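Local coordinates for protein probable glutathione reductase (Sinorhizobium meliloti, PDB 4DNA) that probably reduces glutathione disulfide to glutathione with NADPH, as an FAD-dependent homodimeric oxidoreductase of the pyridine nucleotide-disulfide family, at residues 35-38 and 44-47. Sequence-based numbering, arbitrary orientation.
Sequences EEFR and VIRG. With FAD (flavin-adenine dinucleotide), chain C.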
# COMPACT_ATOMS: atom_id res chain seq x y z
N GLU A 35 -2.20 -28.59 -22.53
CA GLU A 35 -2.71 -28.54 -21.16
C GLU A 35 -3.79 -29.60 -20.95
O GLU A 35 -4.75 -29.68 -21.72
CB GLU A 35 -3.23 -27.14 -20.81
CG GLU A 35 -4.11 -27.07 -19.56
CD GLU A 35 -3.34 -27.21 -18.25
OE1 GLU A 35 -2.42 -26.40 -18.02
OE2 GLU A 35 -3.66 -28.10 -17.43
N GLU A 36 -3.61 -30.41 -19.90
CA GLU A 36 -4.49 -31.54 -19.59
C GLU A 36 -5.75 -31.17 -18.78
O GLU A 36 -6.48 -32.05 -18.30
CB GLU A 36 -3.71 -32.61 -18.83
CG GLU A 36 -3.36 -32.26 -17.38
CD GLU A 36 -2.89 -33.47 -16.59
OE1 GLU A 36 -3.02 -34.61 -17.11
OE2 GLU A 36 -2.39 -33.29 -15.46
N PHE A 37 -6.00 -29.88 -18.61
CA PHE A 37 -7.06 -29.45 -17.72
C PHE A 37 -7.56 -28.07 -18.17
O PHE A 37 -8.48 -28.00 -19.00
CB PHE A 37 -6.59 -29.50 -16.25
CG PHE A 37 -7.62 -29.04 -15.25
CD1 PHE A 37 -8.94 -29.48 -15.32
CD2 PHE A 37 -7.27 -28.17 -14.21
CE1 PHE A 37 -9.89 -29.05 -14.40
CE2 PHE A 37 -8.22 -27.74 -13.28
CZ PHE A 37 -9.53 -28.18 -13.38
N ARG A 38 -6.96 -27.00 -17.66
CA ARG A 38 -7.39 -25.63 -17.96
C ARG A 38 -6.21 -24.66 -18.10
O ARG A 38 -5.39 -24.54 -17.18
CB ARG A 38 -8.37 -25.11 -16.89
CG ARG A 38 -9.76 -25.71 -16.96
CD ARG A 38 -10.68 -25.08 -15.93
NE ARG A 38 -11.31 -23.85 -16.42
CZ ARG A 38 -12.18 -23.13 -15.72
NH1 ARG A 38 -12.53 -23.49 -14.49
NH2 ARG A 38 -12.71 -22.03 -16.25
N VAL A 44 -3.98 -18.94 -11.91
CA VAL A 44 -5.21 -18.42 -12.47
C VAL A 44 -6.41 -19.20 -11.94
O VAL A 44 -7.38 -18.61 -11.44
CB VAL A 44 -5.21 -18.47 -14.03
CG1 VAL A 44 -6.59 -18.14 -14.59
CG2 VAL A 44 -4.16 -17.52 -14.60
N ILE A 45 -6.36 -20.51 -12.04
CA ILE A 45 -7.56 -21.30 -11.85
C ILE A 45 -7.88 -21.61 -10.41
O ILE A 45 -9.03 -21.47 -10.00
CB ILE A 45 -7.56 -22.55 -12.76
CG1 ILE A 45 -8.14 -22.15 -14.11
CG2 ILE A 45 -8.38 -23.68 -12.16
CD1 ILE A 45 -7.27 -22.53 -15.26
N ARG A 46 -6.88 -21.98 -9.62
CA ARG A 46 -7.10 -22.43 -8.25
C ARG A 46 -5.92 -22.09 -7.33
O ARG A 46 -5.52 -22.89 -6.45
CB ARG A 46 -7.44 -23.93 -8.24
CG ARG A 46 -6.55 -24.79 -9.12
CD ARG A 46 -7.16 -26.14 -9.44
NE ARG A 46 -6.21 -26.93 -10.21
CZ ARG A 46 -6.33 -28.22 -10.53
NH1 ARG A 46 -7.40 -28.92 -10.15
NH2 ARG A 46 -5.38 -28.81 -11.24
N GLY A 47 -5.38 -20.89 -7.53
CA GLY A 47 -4.27 -20.37 -6.74
C GLY A 47 -4.41 -18.87 -6.53
O GLY A 47 -5.48 -18.40 -6.12
PA FAD C . 1.21 -24.45 -12.94
O1A FAD C . 1.13 -25.36 -11.72
O2A FAD C . 0.70 -23.03 -12.92
O5B FAD C . 0.48 -25.18 -14.17
C5B FAD C . 1.12 -26.19 -14.96
C4B FAD C . 0.02 -26.82 -15.80
O4B FAD C . 0.42 -28.04 -16.43
C3B FAD C . -1.17 -27.15 -14.92
O3B FAD C . -2.31 -26.44 -15.43
C2B FAD C . -1.30 -28.65 -15.01
O2B FAD C . -2.67 -29.06 -14.97
C1B FAD C . -0.64 -28.99 -16.33
N9A FAD C . -0.05 -30.34 -16.40
C8A FAD C . 0.47 -31.01 -15.35
N7A FAD C . 0.97 -32.22 -15.70
C5A FAD C . 0.77 -32.33 -17.02
C6A FAD C . 1.07 -33.37 -18.01
N6A FAD C . 1.67 -34.51 -17.58
N1A FAD C . 0.72 -33.14 -19.31
C2A FAD C . 0.11 -31.99 -19.68
N3A FAD C . -0.19 -30.99 -18.81
C4A FAD C . 0.11 -31.10 -17.49
N1 FAD C . 2.07 -17.72 -6.08
C2 FAD C . 2.27 -16.39 -5.93
O2 FAD C . 3.26 -15.85 -6.48
N3 FAD C . 1.42 -15.62 -5.22
C4 FAD C . 0.33 -16.11 -4.59
O4 FAD C . -0.43 -15.36 -3.95
C4X FAD C . 0.06 -17.57 -4.70
N5 FAD C . -1.01 -18.14 -4.11
C5X FAD C . -1.23 -19.48 -4.25
C6 FAD C . -2.34 -20.07 -3.64
C7 FAD C . -2.57 -21.44 -3.76
C7M FAD C . -3.78 -22.03 -3.08
C8 FAD C . -1.63 -22.29 -4.56
C8M FAD C . -1.83 -23.77 -4.74
C9 FAD C . -0.52 -21.71 -5.17
C9A FAD C . -0.29 -20.34 -5.04
N10 FAD C . 0.83 -19.76 -5.66
C10 FAD C . 1.03 -18.36 -5.50
C1' FAD C . 1.76 -20.60 -6.43
C2' FAD C . 1.57 -20.50 -7.94
O2' FAD C . 0.21 -20.80 -8.27
C3' FAD C . 2.53 -21.43 -8.67
O3' FAD C . 3.85 -21.21 -8.14
C4' FAD C . 2.56 -21.21 -10.18
O4' FAD C . 1.29 -21.58 -10.74
C5' FAD C . 3.66 -22.02 -10.84
O5' FAD C . 3.23 -22.39 -12.15
P FAD C . 3.93 -23.55 -13.03
O1P FAD C . 4.51 -22.93 -14.29
O2P FAD C . 4.80 -24.41 -12.15
O3P FAD C . 2.70 -24.46 -13.53
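With CG of Phe37 anti to the backbone N (chi1 179°) and CG of Arg46 set between its own N and carbonyl carbon (chi1 46°), the extended Arg46 chain carries its guanidinium to the ring. They meet beside the FAD in the Rossmann-type FAD domain, where the loop after strand 31-35 packs against helix 41-46. CE2 of Phe37 lies over the centre of one face of the Arg46 guanidinium, 3.4 Å from CZ. The two planes are 37° apart, so a rim atom of the ring rests on the flat cation in place of a full stack. Beside this pair CE2 of Phe37 also touches CG2 of Ile45 at 4.2 Å. Ile45 reaches the loop again through CD1, which meets CB of Arg38, while its CG1 lies over one face of the Arg38 guanidinium, toward its rim. Arg38 forms salt bridges with Glu96 (through NE) and Glu89 (through NH1) of helix 81-106. With a leucine in place of Arg46, the Phe37 ring would probably lose its flat cationic partner and be freer to turn. OE2 of Glu35 is 6.5 Å from NH2 of Arg46, too far for a salt bridge, though the charge may still be felt; Glu36 pairs with Arg114. As in related flavoenzymes, Glu35 grips the adenosine ribose by both oxygens: O3B of FAD donates to OE1 at 2.6 Å, and O2B of FAD donates to OE2 at 2.8 Å. At the flavin end of the cofactor, Gly47 CA lies 3.6 Å from FAD C7.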